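Local coordinates for protein dipeptide Epimerase (PDB 3JVA) that belongs to the mandelate racemase/muconate lactonizing enzyme family of the enolase superfamily and binds a magnesium ion in its barrel domain, at residues I211-Q216 with I314-L319. Sequence-based numbering, arbitrary orientation.
Sequences IELVEQ and ITRADL. With MG (magnesium ion), chain O.
The guanidinium of Arg316 meets the carboxylate of Glu212 at its edge and the methyl CD2 of Leu213 over one face. In the salt bridge, Arg316 NE gives its hydrogen to Glu212 OE2 at 2.9 Å and almost straight, 175° at the hydrogen. The acceptor lies in the guanidinium plane, yet the donor stands above the carboxylate, and the two planes are turned 65° apart. The bond is made by the NE hydrogen, not by the two-pronged pairing of coplanar groups. Leu213 CD2 packs 3.6 Å from Arg316 NE, and the stretched-out arginine chain passes alongside, heading the other way. Glu212 OE1 pairs with Arg187 on strand 185-189, placing this carboxylate between two arginines, which would be expected to favour its charged form. Strands 213-215 and 314-317 belong to the parallel (TIM-type) barrel and face each other across its interior, with Leu213 and Arg316 CA atoms 11.1 Å apart. Further along strand 213-215, Glu215 OE2 binds the magnesium ion at 1.8 Å. Three waters and the carboxylates of Asp189 and Asp240 complete the site. Glu215 CG lies anti to the backbone N (chi1 -157°), and the extended chain carries the carboxylate into the barrel. Water 1 lies 2.8 Å from Asp318 OD2 and a weak 3.4 Å from Glu215 OE1, and may link the two acidic side chains, though it has more acceptors in reach than protons to give.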
loop_
_atom_site.group_PDB
_atom_site.type_symbol
_atom_site.label_atom_id
_atom_site.label_comp_id
_atom_site.label_asym_id
_atom_site.label_seq_id
_atom_site.Cartn_x
_atom_site.Cartn_y
_atom_site.Cartn_z
ATOM N N ILE B 211 19.752 -22.513 -19.081
ATOM C CA ILE B 211 20.412 -21.217 -19.011
ATOM C C ILE B 211 20.688 -20.863 -17.562
ATOM O O ILE B 211 19.807 -20.989 -16.717
ATOM C CB ILE B 211 19.528 -20.133 -19.644
ATOM C CG1 ILE B 211 19.246 -20.498 -21.102
ATOM C CG2 ILE B 211 20.205 -18.774 -19.549
ATOM C CD1 ILE B 211 20.496 -20.780 -21.919
ATOM N N GLU B 212 21.914 -20.439 -17.267
ATOM C CA GLU B 212 22.260 -20.074 -15.899
ATOM C C GLU B 212 21.558 -18.786 -15.475
ATOM O O GLU B 212 21.065 -18.675 -14.348
ATOM C CB GLU B 212 23.768 -19.879 -15.740
ATOM C CG GLU B 212 24.133 -19.460 -14.327
ATOM C CD GLU B 212 25.505 -18.839 -14.228
ATOM O OE1 GLU B 212 25.961 -18.246 -15.224
ATOM O OE2 GLU B 212 26.114 -18.926 -13.146
ATOM N N LEU B 213 21.534 -17.807 -16.375
ATOM C CA LEU B 213 20.886 -16.535 -16.088
ATOM C C LEU B 213 20.728 -15.675 -17.329
ATOM O O LEU B 213 21.405 -15.878 -18.341
ATOM C CB LEU B 213 21.686 -15.762 -15.032
ATOM C CG LEU B 213 23.104 -15.332 -15.428
ATOM C CD1 LEU B 213 23.053 -14.069 -16.302
ATOM C CD2 LEU B 213 23.918 -15.058 -14.169
ATOM N N VAL B 214 19.820 -14.709 -17.241
ATOM C CA VAL B 214 19.587 -13.775 -18.329
ATOM C C VAL B 214 19.756 -12.372 -17.773
ATOM O O VAL B 214 19.096 -11.981 -16.809
ATOM C CB VAL B 214 18.182 -13.912 -18.924
ATOM C CG1 VAL B 214 17.960 -12.828 -19.969
ATOM C CG2 VAL B 214 18.026 -15.290 -19.552
ATOM N N GLU B 215 20.653 -11.635 -18.408
ATOM C CA GLU B 215 20.995 -10.278 -18.025
ATOM C C GLU B 215 20.115 -9.237 -18.709
ATOM O O GLU B 215 19.851 -9.329 -19.908
ATOM C CB GLU B 215 22.453 -10.041 -18.406
ATOM C CG GLU B 215 23.163 -8.961 -17.660
ATOM C CD GLU B 215 24.629 -8.901 -18.045
ATOM O OE1 GLU B 215 25.259 -9.976 -18.206
ATOM O OE2 GLU B 215 25.151 -7.785 -18.180
ATOM N N GLN B 216 19.668 -8.254 -17.929
ATOM C CA GLN B 216 18.865 -7.127 -18.404
ATOM C C GLN B 216 17.954 -7.395 -19.606
ATOM O O GLN B 216 18.207 -6.912 -20.706
ATOM C CB GLN B 216 19.814 -5.970 -18.741
ATOM C CG GLN B 216 19.160 -4.607 -18.859
ATOM C CD GLN B 216 18.678 -4.085 -17.525
ATOM O OE1 GLN B 216 19.397 -4.150 -16.521
ATOM N NE2 GLN B 216 17.459 -3.560 -17.501
ATOM N N ILE B 314 30.322 -11.211 -4.277
ATOM C CA ILE B 314 30.506 -11.046 -5.719
ATOM C C ILE B 314 30.871 -12.469 -6.107
ATOM O O ILE B 314 32.034 -12.865 -6.080
ATOM C CB ILE B 314 31.647 -10.058 -6.064
ATOM C CG1 ILE B 314 31.304 -8.661 -5.520
ATOM C CG2 ILE B 314 31.816 -9.964 -7.583
ATOM C CD1 ILE B 314 32.350 -7.594 -5.845
ATOM N N THR B 315 29.843 -13.235 -6.455
ATOM C CA THR B 315 29.980 -14.649 -6.764
ATOM C C THR B 315 30.211 -15.039 -8.212
ATOM O O THR B 315 30.505 -16.200 -8.495
ATOM C CB THR B 315 28.745 -15.391 -6.276
ATOM O OG1 THR B 315 27.601 -14.899 -6.980
ATOM C CG2 THR B 315 28.551 -15.162 -4.790
ATOM N N ARG B 316 30.059 -14.081 -9.120
ATOM C CA ARG B 316 30.262 -14.325 -10.542
ATOM C C ARG B 316 31.143 -13.232 -11.126
ATOM O O ARG B 316 31.161 -12.111 -10.625
ATOM C CB ARG B 316 28.922 -14.337 -11.284
ATOM C CG ARG B 316 27.980 -15.463 -10.880
ATOM C CD ARG B 316 26.747 -15.442 -11.768
ATOM N NE ARG B 316 25.848 -16.574 -11.549
ATOM C CZ ARG B 316 24.904 -16.628 -10.614
ATOM N NH1 ARG B 316 24.716 -15.609 -9.782
ATOM N NH2 ARG B 316 24.128 -17.702 -10.526
ATOM N N ALA B 317 31.870 -13.561 -12.189
ATOM C CA ALA B 317 32.738 -12.588 -12.833
ATOM C C ALA B 317 32.746 -12.747 -14.347
ATOM O O ALA B 317 32.825 -13.860 -14.870
ATOM C CB ALA B 317 34.155 -12.710 -12.284
ATOM N N ASP B 318 32.638 -11.621 -15.039
ATOM C CA ASP B 318 32.655 -11.574 -16.495
ATOM C C ASP B 318 33.752 -10.556 -16.789
ATOM O O ASP B 318 33.480 -9.433 -17.200
ATOM C CB ASP B 318 31.294 -11.098 -17.023
ATOM C CG ASP B 318 31.270 -10.938 -18.531
ATOM O OD1 ASP B 318 31.959 -11.716 -19.224
ATOM O OD2 ASP B 318 30.554 -10.041 -19.026
ATOM N N LEU B 319 34.994 -10.969 -16.550
ATOM C CA LEU B 319 36.160 -10.099 -16.729
ATOM C C LEU B 319 37.086 -10.704 -17.773
ATOM O O LEU B 319 38.160 -11.204 -17.450
ATOM C CB LEU B 319 36.889 -9.963 -15.389
ATOM C CG LEU B 319 36.021 -9.473 -14.225
ATOM C CD1 LEU B 319 36.794 -9.600 -12.921
ATOM C CD2 LEU B 319 35.593 -8.026 -14.469
HETATM MG MG MG O . 25.204 -6.737 -19.624
HETATM O O HOH W 1 28.391 -8.733 -17.839
HETATM O O HOH W 2 25.590 -5.324 -21.062
HETATM O O HOH W 3 27.332 -7.004 -19.743
HETATM O O HOH W 4 23.195 -6.276 -19.848
#